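PDB 5F7U: cycloalternan-forming enzyme from Listeria monocytogenes serovar 1/2a, which is a multidomain member of glycoside hydrolase family 31, built around a TIM-barrel domain and carrying a family 6 carbohydrate-binding module. Local coordinates for residues A[401-405]-A[406-410]; A[423-426]-A[427-431]; A[520-523]-A[524-527]; A[372-376]-A[377-381]. The protein carries 1 engineered substitution. All coordinates share one frame; numbering follows the deposited sequence.

In the fold
All four contacts lie in the TIM-barrel domain, and each is a short turn or helix start outside the barrel strands. Along the chain, contact 4 comes first, between strand 367-369 and helix 377-389. Contacts 1 and 2 follow, both in the long loop between strand 396-399 and helix 439-448, and contact 3 comes last, where helix 512-520 gives way to helix 523-527. Contacts 1, 2 and 3 touch one another, their centres about 10 to 14 Å apart. Contact 4 touches contact 1 alone, about 14 Å away between centres, and the two share one alpha-D-glucopyranose. Segments distant in sequence thus build one region of the barrel domain, with contacts 1 and 4 lining a glycan pocket.

Contact 1 of 4, residues A[401-405]-A[406-410]; sequences QWSDE and ETYYI. With GLC (alpha-D-glucopyranose), chain F.
Tyr-408 lays a face of its ring over the backbone of Glu-405, a CH-pi contact in which CA of Glu-405 stands 4.0 Å from the centroid of the Tyr-408 ring. The Glu-405 side chain bends at its second torsion (chi2 -72°), which folds the carboxylate back until its plane is nearly perpendicular to that ring. OE1 of Glu-405 then accepts the phenol OH of Tyr-408 at 2.9 Å and also O4 of alpha-D-glucopyranose at 2.6 Å. The other oxygen, OE2 of Glu-405, takes O6 of the same sugar at 2.6 Å, so both ends of the carboxylate hold the ligand in this glycan pocket.

Asp-404 organises the turn itself. Its OD1 collects the backbone N-H groups of Glu-406, Thr-407 and Tyr-408, the first from well above the carboxylate plane and the last on the syn lone pair. OD2 of Asp-404 receives OG1 of Thr-407 at 2.8 Å, while the backbone N of Asp-404 reaches across to O of Ile-410 at 2.8 Å. Two ST turns, centred on the hydroxyls of Ser-403 and Thr-407, tighten the loop further.

Trp-402 packs against strand 452-457 and bonds through NE1 to the carbonyl of Trp-456, while Thr-407, Tyr-409 and Ile-410 rest on Gln-470 of helix 469-481, leaving the turn wedged between a barrel strand and this helix.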
loop_
_atom_site.group_PDB
_atom_site.type_symbol
_atom_site.label_atom_id
_atom_site.label_comp_id
_atom_site.label_asym_id
_atom_site.label_seq_id
_atom_site.Cartn_x
_atom_site.Cartn_y
_atom_site.Cartn_z
ATOM N N GLN A 401 -16.292 0.433 20.318
ATOM C CA GLN A 401 -17.416 0.867 21.133
ATOM C C GLN A 401 -17.104 0.630 22.626
ATOM O O GLN A 401 -17.807 -0.104 23.342
ATOM C CB GLN A 401 -18.686 0.159 20.656
ATOM C CG GLN A 401 -19.949 0.905 21.029
ATOM C CD GLN A 401 -21.240 0.275 20.552
ATOM O OE1 GLN A 401 -22.295 0.701 21.005
ATOM N NE2 GLN A 401 -21.180 -0.742 19.691
ATOM N N TRP A 402 -16.039 1.287 23.082
ATOM C CA TRP A 402 -15.467 1.031 24.403
ATOM C C TRP A 402 -15.704 2.160 25.397
ATOM O O TRP A 402 -15.659 1.943 26.609
ATOM C CB TRP A 402 -13.950 0.752 24.288
ATOM C CG TRP A 402 -13.109 1.982 23.955
ATOM C CD1 TRP A 402 -12.755 2.421 22.701
ATOM C CD2 TRP A 402 -12.497 2.891 24.890
ATOM N NE1 TRP A 402 -11.976 3.555 22.801
ATOM C CE2 TRP A 402 -11.815 3.872 24.129
ATOM C CE3 TRP A 402 -12.473 2.984 26.306
ATOM C CZ2 TRP A 402 -11.098 4.924 24.724
ATOM C CZ3 TRP A 402 -11.765 4.039 26.899
ATOM C CH2 TRP A 402 -11.082 4.995 26.101
ATOM N N SER A 403 -15.899 3.373 24.888
ATOM C CA SER A 403 -15.828 4.551 25.737
ATOM C C SER A 403 -17.197 5.109 26.113
ATOM O O SER A 403 -18.234 4.608 25.678
ATOM C CB SER A 403 -14.967 5.643 25.062
ATOM O OG SER A 403 -15.726 6.362 24.110
ATOM N N ASP A 404 -17.177 6.173 26.909
ATOM C CA ASP A 404 -18.377 6.940 27.251
ATOM C C ASP A 404 -19.049 7.645 26.056
ATOM O O ASP A 404 -20.133 8.212 26.202
ATOM C CB ASP A 404 -18.038 7.953 28.373
ATOM C CG ASP A 404 -17.003 9.013 27.951
ATOM O OD1 ASP A 404 -16.549 9.034 26.783
ATOM O OD2 ASP A 404 -16.640 9.855 28.802
ATOM N N GLU A 405 -18.391 7.627 24.892
ATOM C CA GLU A 405 -18.889 8.289 23.658
ATOM C C GLU A 405 -19.084 9.800 23.870
ATOM O O GLU A 405 -19.925 10.436 23.211
ATOM C CB GLU A 405 -20.200 7.635 23.164
ATOM C CG GLU A 405 -20.081 6.136 22.855
ATOM C CD GLU A 405 -19.288 5.865 21.579
ATOM O OE1 GLU A 405 -19.211 6.764 20.718
ATOM O OE2 GLU A 405 -18.748 4.744 21.419
ATOM N N GLU A 406 -18.300 10.356 24.797
ATOM C CA GLU A 406 -18.304 11.780 25.074
ATOM C C GLU A 406 -16.895 12.339 25.139
ATOM O O GLU A 406 -16.561 13.231 24.375
ATOM C CB GLU A 406 -19.045 12.069 26.379
ATOM C CG GLU A 406 -20.533 11.745 26.357
ATOM C CD GLU A 406 -21.351 12.606 25.402
ATOM O OE1 GLU A 406 -20.835 13.573 24.790
ATOM O OE2 GLU A 406 -22.555 12.292 25.239
ATOM N N THR A 407 -16.087 11.823 26.065
ATOM C CA THR A 407 -14.694 12.246 26.205
ATOM C C THR A 407 -13.773 11.410 25.311
ATOM O O THR A 407 -12.697 11.860 24.927
ATOM C CB THR A 407 -14.179 12.082 27.649
ATOM O OG1 THR A 407 -14.130 10.689 28.003
ATOM C CG2 THR A 407 -15.064 12.861 28.669
ATOM N N TYR A 408 -14.165 10.165 25.059
ATOM C CA TYR A 408 -13.339 9.186 24.338
ATOM C C TYR A 408 -12.017 8.830 25.031
ATOM O O TYR A 408 -11.103 8.312 24.390
ATOM C CB TYR A 408 -13.141 9.584 22.857
ATOM C CG TYR A 408 -14.446 9.548 22.127
ATOM C CD1 TYR A 408 -14.946 8.335 21.638
ATOM C CD2 TYR A 408 -15.211 10.703 21.981
ATOM C CE1 TYR A 408 -16.173 8.276 21.013
ATOM C CE2 TYR A 408 -16.453 10.663 21.356
ATOM C CZ TYR A 408 -16.915 9.442 20.871
ATOM O OH TYR A 408 -18.149 9.391 20.256
ATOM N N TYR A 409 -11.906 9.119 26.331
ATOM C CA TYR A 409 -10.796 8.570 27.100
ATOM C C TYR A 409 -11.232 7.873 28.394
ATOM O O TYR A 409 -10.384 7.397 29.153
ATOM C CB TYR A 409 -9.675 9.606 27.325
ATOM C CG TYR A 409 -10.070 10.809 28.145
ATOM C CD1 TYR A 409 -10.091 10.742 29.536
ATOM C CD2 TYR A 409 -10.391 12.028 27.528
ATOM C CE1 TYR A 409 -10.462 11.843 30.297
ATOM C CE2 TYR A 409 -10.752 13.144 28.282
ATOM C CZ TYR A 409 -10.782 13.040 29.663
ATOM O OH TYR A 409 -11.118 14.128 30.448
ATOM N N ILE A 410 -12.548 7.786 28.610
ATOM C CA ILE A 410 -13.135 7.157 29.797
ATOM C C ILE A 410 -13.985 5.980 29.321
ATOM O O ILE A 410 -14.730 6.104 28.341
ATOM C CB ILE A 410 -13.983 8.162 30.606
ATOM C CG1 ILE A 410 -13.097 9.322 31.098
ATOM C CG2 ILE A 410 -14.721 7.488 31.782
ATOM C CD1 ILE A 410 -13.864 10.491 31.715
HETATM C C1 GLC F . -18.665 4.357 15.046
HETATM C C2 GLC F . -19.686 5.502 15.087
HETATM C C3 GLC F . -19.242 6.613 16.046
HETATM C C4 GLC F . -18.889 6.049 17.422
HETATM C C5 GLC F . -17.813 4.968 17.236
HETATM C C6 GLC F . -17.293 4.357 18.531
HETATM O O2 GLC F . -19.834 6.071 13.784
HETATM O O3 GLC F . -20.273 7.600 16.172
HETATM O O4 GLC F . -18.414 7.113 18.257
HETATM O O5 GLC F . -18.325 3.928 16.378
HETATM O O6 GLC F . -18.328 3.559 19.114
HETATM O O HOH W 1 -22.866 9.386 24.663
#

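Contact 2 of 4, residues A[423-426]-A[427-431]; sequences EAFS and YDDFT
Phe-425 and Phe-430 meet across a single 3-10 turn, residues 427-429, in the long loop that follows strand 396-399 of the TIM barrel. The packed side of this turn is aromatic. CZ of Phe-430 presses against CB of Phe-425 at 3.5 Å, and the two rings lie near parallel, with 29° between their planes, but are slid apart so that they barely overlap. CE1 of Phe-430 lies over one face of the Phe-425 ring, offset toward its rim. At the edge of the Phe-425 ring, and in its plane, sits CB of Asp-429, 3.7 Å from CD2 of Phe-425. The carbonyl oxygen of Ser-426 also lies against the Phe-430 ring, 3.4 Å from CE2 of Phe-430. Beyond the turn the aromatic packing continues: Tyr-524 meets the ring of Phe-430, and Tyr-416, a residue of a glycan pocket, stands edge-to-face with Phe-425.

The other side is polar and looser. Asp-428 is exposed there, whereas Asp-429 turns back over the start of the turn, CG beside its own backbone N (chi1 -74°). This brings OD2 of Asp-429 to the backbone N of Ser-426 at 3.0 Å, in a nearly straight bond of 173° that arrives from above the carboxylate plane. The backbone returns the link, since N of Asp-429 donates to O of Ser-426 at 3.3 Å. Ser-426 and Asp-429 are thus joined twice directly. In the Ser-426 conformer described, a water bridges them again, bonded to OG of Ser-426 and donating to OD2 of Asp-429 at 2.9 Å.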
loop_
_atom_site.group_PDB
_atom_site.type_symbol
_atom_site.label_atom_id
_atom_site.label_comp_id
_atom_site.label_asym_id
_atom_site.label_seq_id
_atom_site.Cartn_x
_atom_site.Cartn_y
_atom_site.Cartn_z
ATOM N N GLU A 423 -7.229 18.350 34.009
ATOM C CA GLU A 423 -6.425 17.463 34.857
ATOM C C GLU A 423 -6.679 16.018 34.429
ATOM O O GLU A 423 -7.801 15.662 34.042
ATOM C CB GLU A 423 -6.763 17.674 36.350
ATOM C CG GLU A 423 -6.241 18.991 36.925
ATOM C CD GLU A 423 -6.957 19.468 38.193
ATOM O OE1 GLU A 423 -7.718 18.695 38.822
ATOM O OE2 GLU A 423 -6.756 20.650 38.572
ATOM N N ALA A 424 -5.631 15.205 34.467
ATOM C CA ALA A 424 -5.711 13.819 34.001
ATOM C C ALA A 424 -6.221 12.893 35.094
ATOM O O ALA A 424 -6.027 13.164 36.291
ATOM C CB ALA A 424 -4.357 13.352 33.488
ATOM N N PHE A 425 -6.901 11.824 34.673
ATOM C CA PHE A 425 -7.319 10.742 35.563
ATOM C C PHE A 425 -6.258 9.644 35.652
ATOM O O PHE A 425 -5.445 9.461 34.726
ATOM C CB PHE A 425 -8.630 10.107 35.071
ATOM C CG PHE A 425 -9.826 11.007 35.172
ATOM C CD1 PHE A 425 -10.155 11.881 34.131
ATOM C CD2 PHE A 425 -10.636 10.980 36.306
ATOM C CE1 PHE A 425 -11.261 12.722 34.233
ATOM C CE2 PHE A 425 -11.747 11.820 36.409
ATOM C CZ PHE A 425 -12.057 12.693 35.371
ATOM N N SER A 426 -6.272 8.930 36.776
ATOM C CA SER A 426 -5.563 7.666 36.936
ATOM C C SER A 426 -6.646 6.589 36.991
ATOM O O SER A 426 -7.847 6.929 37.056
ATOM C CB SER A 426 -4.734 7.677 38.227
ATOM O OG SER A 426 -3.805 8.745 38.229
ATOM N N TYR A 427 -6.231 5.310 36.954
ATOM C CA TYR A 427 -7.172 4.174 37.022
ATOM C C TYR A 427 -8.035 4.158 38.309
ATOM O O TYR A 427 -9.240 3.874 38.249
ATOM C CB TYR A 427 -6.412 2.858 36.919
ATOM C CG TYR A 427 -7.275 1.639 36.648
ATOM C CD1 TYR A 427 -7.770 1.391 35.367
ATOM C CD2 TYR A 427 -7.584 0.722 37.669
ATOM C CE1 TYR A 427 -8.547 0.269 35.103
ATOM C CE2 TYR A 427 -8.374 -0.400 37.414
ATOM C CZ TYR A 427 -8.835 -0.628 36.122
ATOM O OH TYR A 427 -9.623 -1.722 35.825
ATOM N N ASP A 428 -7.394 4.478 39.438
ATOM C CA ASP A 428 -8.020 4.518 40.769
ATOM C C ASP A 428 -9.106 5.571 40.924
ATOM O O ASP A 428 -9.884 5.509 41.878
ATOM C CB ASP A 428 -6.961 4.756 41.855
ATOM C CG ASP A 428 -6.031 3.574 42.042
ATOM O OD1 ASP A 428 -6.289 2.493 41.463
ATOM O OD2 ASP A 428 -5.018 3.727 42.768
ATOM N N ASP A 429 -9.140 6.550 40.019
ATOM C CA ASP A 429 -10.175 7.591 40.060
ATOM C C ASP A 429 -11.555 7.055 39.670
ATOM O O ASP A 429 -12.570 7.669 39.985
ATOM C CB ASP A 429 -9.795 8.778 39.159
ATOM C CG ASP A 429 -8.683 9.647 39.750
ATOM O OD1 ASP A 429 -8.624 9.840 40.993
ATOM O OD2 ASP A 429 -7.867 10.165 38.961
ATOM N N PHE A 430 -11.591 5.917 38.977
ATOM C CA PHE A 430 -12.849 5.411 38.412
ATOM C C PHE A 430 -13.464 4.313 39.246
ATOM O O PHE A 430 -12.747 3.542 39.885
ATOM C CB PHE A 430 -12.616 4.904 36.997
ATOM C CG PHE A 430 -12.125 5.952 36.059
ATOM C CD1 PHE A 430 -12.999 6.932 35.564
ATOM C CD2 PHE A 430 -10.790 5.962 35.652
ATOM C CE1 PHE A 430 -12.544 7.902 34.675
ATOM C CE2 PHE A 430 -10.329 6.932 34.764
ATOM C CZ PHE A 430 -11.213 7.897 34.265
ATOM N N THR A 431 -14.793 4.292 39.273
ATOM C CA THR A 431 -15.574 3.135 39.676
ATOM C C THR A 431 -16.118 2.533 38.374
ATOM O O THR A 431 -16.862 3.185 37.632
ATOM C CB THR A 431 -16.722 3.544 40.616
ATOM O OG1 THR A 431 -16.175 4.176 41.773
ATOM C CG2 THR A 431 -17.558 2.345 41.056
HETATM O O HOH W 2 -5.225 11.236 39.121
#

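Contact 3 of 4, residues A[520-523]-A[524-527]; sequences SQRE and YLLT
Helical backbone bonds tie residues 522-523 to the turn that follows: the carbonyl O of Glu-523 accepts N of Thr-527 at 3.0 Å, in the carbonyl plane, and N of Leu-526 at 2.9 Å, from above that plane, while O of Arg-522 accepts N of Leu-525. One residue pair is joined indirectly. A water receives the N-H of Tyr-524 at 2.9 Å and donates to O of Ser-520 at 2.8 Å, standing where an alpha helix would have a direct bond between residues four apart.

Among the side chains, Arg-522 and Leu-525 run side by side in the same direction, with CG of Arg-522 3.9 Å from CD1 of Leu-525. The polar end of Arg-522 continues to OE1 of Gln-457 and to the carbonyl and ring of Trp-518, the latter a cation-pi contact. Glu-523 extends along the exposed side, where its CG touches the methyl CG2 of Thr-527 at 3.8 Å. OG1 of Thr-527 leans instead toward O of Glu-523, forming a weak bond at 3.3 Å.

CG of Tyr-524 sits between the backbone N and the carbonyl carbon (chi1 85°), which turns the ring edge toward O of Gln-521, 3.7 Å from CD1 of Tyr-524. Its hydroxyl is bonded to the carbonyl of Tyr-409. Leu-526 packs on Phe-573 and Ile-577 of helix 555-577. The water bridge thus marks the junction of helices 512-520 and 523-527, in the TIM-barrel domain ahead of barrel strand 534-536.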
loop_
_atom_site.group_PDB
_atom_site.type_symbol
_atom_site.label_atom_id
_atom_site.label_comp_id
_atom_site.label_asym_id
_atom_site.label_seq_id
_atom_site.Cartn_x
_atom_site.Cartn_y
_atom_site.Cartn_z
ATOM N N SER A 520 -1.830 13.154 27.740
ATOM C CA SER A 520 -1.824 12.921 29.204
ATOM C C SER A 520 -3.158 12.336 29.710
ATOM O O SER A 520 -3.186 11.571 30.682
ATOM C CB SER A 520 -1.456 14.186 30.002
ATOM O OG SER A 520 -2.518 15.132 30.032
ATOM N N GLN A 521 -4.253 12.690 29.037
ATOM C CA GLN A 521 -5.588 12.245 29.429
ATOM C C GLN A 521 -5.779 10.766 29.154
ATOM O O GLN A 521 -6.611 10.112 29.782
ATOM C CB GLN A 521 -6.668 13.039 28.688
ATOM C CG GLN A 521 -6.649 14.535 28.969
ATOM C CD GLN A 521 -7.784 15.240 28.265
ATOM O OE1 GLN A 521 -7.840 15.257 27.035
ATOM N NE2 GLN A 521 -8.702 15.812 29.033
ATOM N N ARG A 522 -5.007 10.263 28.194
ATOM C CA ARG A 522 -5.013 8.858 27.821
ATOM C C ARG A 522 -3.893 8.037 28.461
ATOM O O ARG A 522 -3.865 6.820 28.271
ATOM C CB ARG A 522 -4.916 8.699 26.286
ATOM C CG ARG A 522 -6.217 8.969 25.559
ATOM C CD ARG A 522 -6.255 10.374 25.002
ATOM N NE ARG A 522 -7.507 10.629 24.282
ATOM C CZ ARG A 522 -8.141 11.792 24.280
ATOM N NH1 ARG A 522 -9.299 11.926 23.620
ATOM N NH2 ARG A 522 -7.637 12.813 24.961
ATOM N N GLU A 523 -2.992 8.680 29.217
ATOM C CA GLU A 523 -1.829 7.971 29.777
ATOM C C GLU A 523 -2.212 6.699 30.543
ATOM O O GLU A 523 -1.610 5.638 30.329
ATOM C CB GLU A 523 -1.004 8.894 30.684
ATOM C CG GLU A 523 0.352 8.309 31.062
ATOM C CD GLU A 523 0.980 8.956 32.289
ATOM O OE1 GLU A 523 0.874 10.186 32.457
ATOM O OE2 GLU A 523 1.597 8.240 33.108
ATOM N N TYR A 524 -3.210 6.803 31.430
ATOM C CA TYR A 524 -3.605 5.675 32.275
ATOM C C TYR A 524 -4.009 4.416 31.479
ATOM O O TYR A 524 -3.867 3.300 31.982
ATOM C CB TYR A 524 -4.703 6.092 33.278
ATOM C CG TYR A 524 -6.104 6.022 32.719
ATOM C CD1 TYR A 524 -6.600 7.044 31.893
ATOM C CD2 TYR A 524 -6.950 4.937 33.023
ATOM C CE1 TYR A 524 -7.891 6.977 31.370
ATOM C CE2 TYR A 524 -8.251 4.866 32.504
ATOM C CZ TYR A 524 -8.709 5.885 31.681
ATOM O OH TYR A 524 -9.988 5.825 31.159
ATOM N N LEU A 525 -4.484 4.604 30.238
ATOM C CA LEU A 525 -4.874 3.489 29.367
ATOM C C LEU A 525 -3.672 2.629 29.027
ATOM O O LEU A 525 -3.779 1.409 28.917
ATOM C CB LEU A 525 -5.561 3.985 28.076
ATOM C CG LEU A 525 -6.855 4.810 28.285
ATOM C CD1 LEU A 525 -7.238 5.534 26.998
ATOM C CD2 LEU A 525 -8.017 3.937 28.764
ATOM N N LEU A 526 -2.528 3.285 28.904
ATOM C CA LEU A 526 -1.273 2.617 28.575
ATOM C C LEU A 526 -0.555 2.114 29.834
ATOM O O LEU A 526 -0.167 0.949 29.902
ATOM C CB LEU A 526 -0.392 3.566 27.762
ATOM C CG LEU A 526 -0.882 3.805 26.320
ATOM C CD1 LEU A 526 -0.447 5.170 25.829
ATOM C CD2 LEU A 526 -0.380 2.738 25.371
ATOM N N THR A 527 -0.416 2.975 30.838
ATOM C CA THR A 527 0.408 2.638 31.997
ATOM C C THR A 527 -0.284 1.631 32.931
ATOM O O THR A 527 0.382 0.745 33.481
ATOM C CB THR A 527 0.837 3.895 32.776
ATOM O OG1 THR A 527 -0.322 4.610 33.189
ATOM C CG2 THR A 527 1.679 4.811 31.896
HETATM O O HOH W 3 -4.181 9.445 32.262
#

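Contact 4 of 4, residues A[372-376]-A[377-381]; sequences NEWDR and ESDVS. With MG (magnesium ion), chain J; GLC (alpha-D-glucopyranose), chain F.
Asp-375 and Asp-379 bring two carboxylate oxygens to within 2.8 Å, OD1 of the first and OD2 of the second, an approach made possible because both bind the same magnesium ion. OD2 of Asp-379 lies 2.2 Å from the metal, and its anti lone pair accepts the backbone N of Asp-375 at 3.0 Å in a bond of 164°. The carbonyl O of Glu-373 supplies the third protein ligand. Three waters complete an octahedron, each opposite one of the protein oxygens, so the chain occupies a single triangular face of the coordination sphere.

Arg-376 flanks this shell and holds one of its ligands. It grips Asp-375 side-on: NE meets OD1 of Asp-375 at 2.9 Å, within the guanidinium plane, and NH2 forms a salt bridge with OD2. The positive charges of arginine and magnesium probably offset the crowding of the two carboxylates.

Arg-376 is also the N-cap residue of helix 377-389, the first helix after barrel strand 367-369, and its O accepts N of Val-380 at 3.2 Å. CG of Arg-376, placed between its backbone N and carbonyl carbon (chi1 58°), lies 3.7 Å from CG of Asp-379. Trp-374 packs more loosely, CD1 against CB of Asp-379, and its NE1 turns to Glu-672. At the other end of the loop, ND2 of Asn-372 donates to O5 of alpha-D-glucopyranose at 3.1 Å and also to Glu-400.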
loop_
_atom_site.group_PDB
_atom_site.type_symbol
_atom_site.label_atom_id
_atom_site.label_comp_id
_atom_site.label_asym_id
_atom_site.label_seq_id
_atom_site.Cartn_x
_atom_site.Cartn_y
_atom_site.Cartn_z
ATOM N N ASN A 372 -17.410 -3.410 15.404
ATOM C CA ASN A 372 -17.958 -2.267 16.117
ATOM C C ASN A 372 -18.981 -2.688 17.174
ATOM O O ASN A 372 -19.124 -2.005 18.194
ATOM C CB ASN A 372 -18.571 -1.247 15.153
ATOM C CG ASN A 372 -18.920 0.051 15.843
ATOM O OD1 ASN A 372 -20.097 0.292 16.176
ATOM N ND2 ASN A 372 -17.909 0.885 16.095
ATOM N N GLU A 373 -19.679 -3.801 16.939
ATOM C CA GLU A 373 -20.700 -4.286 17.886
ATOM C C GLU A 373 -20.191 -4.774 19.257
ATOM O O GLU A 373 -20.994 -4.945 20.187
ATOM C CB GLU A 373 -21.589 -5.352 17.240
ATOM C CG GLU A 373 -20.898 -6.680 16.957
ATOM C CD GLU A 373 -21.740 -7.578 16.063
ATOM O OE1 GLU A 373 -21.905 -7.269 14.855
ATOM O OE2 GLU A 373 -22.235 -8.618 16.578
ATOM N N TRP A 374 -18.884 -5.027 19.361
ATOM C CA TRP A 374 -18.290 -5.435 20.635
ATOM C C TRP A 374 -18.254 -4.224 21.557
ATOM O O TRP A 374 -17.490 -3.269 21.329
ATOM C CB TRP A 374 -16.885 -5.991 20.413
ATOM C CG TRP A 374 -16.860 -7.247 19.593
ATOM C CD1 TRP A 374 -17.917 -8.097 19.320
ATOM C CD2 TRP A 374 -15.716 -7.808 18.953
ATOM N NE1 TRP A 374 -17.479 -9.146 18.529
ATOM C CE2 TRP A 374 -16.136 -9.003 18.309
ATOM C CE3 TRP A 374 -14.366 -7.417 18.854
ATOM C CZ2 TRP A 374 -15.261 -9.795 17.550
ATOM C CZ3 TRP A 374 -13.488 -8.232 18.109
ATOM C CH2 TRP A 374 -13.945 -9.393 17.476
ATOM N N ASP A 375 -19.115 -4.237 22.571
ATOM C CA ASP A 375 -19.302 -3.042 23.391
ATOM C C ASP A 375 -19.386 -3.322 24.876
ATOM O O ASP A 375 -19.825 -2.459 25.644
ATOM C CB ASP A 375 -20.557 -2.258 22.938
ATOM C CG ASP A 375 -21.868 -2.968 23.306
ATOM O OD1 ASP A 375 -21.928 -4.224 23.282
ATOM O OD2 ASP A 375 -22.857 -2.253 23.593
ATOM N N ARG A 376 -18.985 -4.522 25.280
ATOM C CA ARG A 376 -19.022 -4.901 26.692
ATOM C C ARG A 376 -18.068 -6.052 26.937
ATOM O O ARG A 376 -17.646 -6.728 26.001
ATOM C CB ARG A 376 -20.453 -5.268 27.126
ATOM C CG ARG A 376 -21.088 -6.414 26.332
ATOM C CD ARG A 376 -22.611 -6.388 26.505
ATOM N NE ARG A 376 -23.212 -5.379 25.625
ATOM C CZ ARG A 376 -24.394 -4.793 25.815
ATOM N NH1 ARG A 376 -25.140 -5.069 26.885
ATOM N NH2 ARG A 376 -24.828 -3.896 24.938
ATOM N N GLU A 377 -17.738 -6.273 28.204
ATOM C CA GLU A 377 -16.828 -7.351 28.575
ATOM C C GLU A 377 -17.262 -8.716 28.061
ATOM O O GLU A 377 -16.425 -9.487 27.595
ATOM C CB GLU A 377 -16.683 -7.384 30.087
ATOM C CG GLU A 377 -15.616 -6.411 30.517
ATOM C CD GLU A 377 -15.688 -6.011 31.981
ATOM O OE1 GLU A 377 -16.694 -6.284 32.688
ATOM O OE2 GLU A 377 -14.716 -5.360 32.397
ATOM N N SER A 378 -18.558 -9.018 28.124
ATOM C CA SER A 378 -19.017 -10.337 27.665
ATOM C C SER A 378 -18.829 -10.515 26.164
ATOM O O SER A 378 -18.649 -11.641 25.708
ATOM C CB SER A 378 -20.461 -10.619 28.055
ATOM O OG SER A 378 -21.349 -9.597 27.633
ATOM N N ASP A 379 -18.863 -9.412 25.408
ATOM C CA ASP A 379 -18.567 -9.479 23.960
ATOM C C ASP A 379 -17.104 -9.841 23.737
ATOM O O ASP A 379 -16.777 -10.631 22.833
ATOM C CB ASP A 379 -18.850 -8.138 23.227
ATOM C CG ASP A 379 -20.354 -7.860 22.996
ATOM O OD1 ASP A 379 -21.177 -8.784 23.144
ATOM O OD2 ASP A 379 -20.721 -6.713 22.642
ATOM N N VAL A 380 -16.219 -9.241 24.535
ATOM C CA VAL A 380 -14.776 -9.511 24.430
ATOM C C VAL A 380 -14.511 -10.977 24.830
ATOM O O VAL A 380 -13.825 -11.690 24.095
ATOM C CB VAL A 380 -13.929 -8.524 25.263
ATOM C CG1 VAL A 380 -12.457 -8.944 25.301
ATOM C CG2 VAL A 380 -14.037 -7.114 24.694
ATOM N N SER A 381 -15.067 -11.416 25.965
ATOM C CA SER A 381 -14.933 -12.821 26.389
ATOM C C SER A 381 -15.417 -13.795 25.324
ATOM O O SER A 381 -14.751 -14.801 25.055
ATOM C CB SER A 381 -15.663 -13.070 27.703
ATOM O OG SER A 381 -15.083 -12.242 28.680
HETATM MG MG MG J . -22.411 -5.669 21.705
HETATM C C1 GLC F . -18.665 4.357 15.046
HETATM C C2 GLC F . -19.686 5.502 15.087
HETATM C C3 GLC F . -19.242 6.613 16.046
HETATM C C4 GLC F . -18.889 6.049 17.422
HETATM C C5 GLC F . -17.813 4.968 17.236
HETATM C C6 GLC F . -17.293 4.357 18.531
HETATM O O2 GLC F . -19.834 6.071 13.784
HETATM O O3 GLC F . -20.273 7.600 16.172
HETATM O O4 GLC F . -18.414 7.113 18.257
HETATM O O5 GLC F . -18.325 3.928 16.378
HETATM O O6 GLC F . -18.328 3.559 19.114
HETATM O O HOH W 4 -23.817 -6.668 23.052
HETATM O O HOH W 5 -22.661 -7.584 20.409
HETATM O O HOH W 6 -23.774 -4.070 20.710
#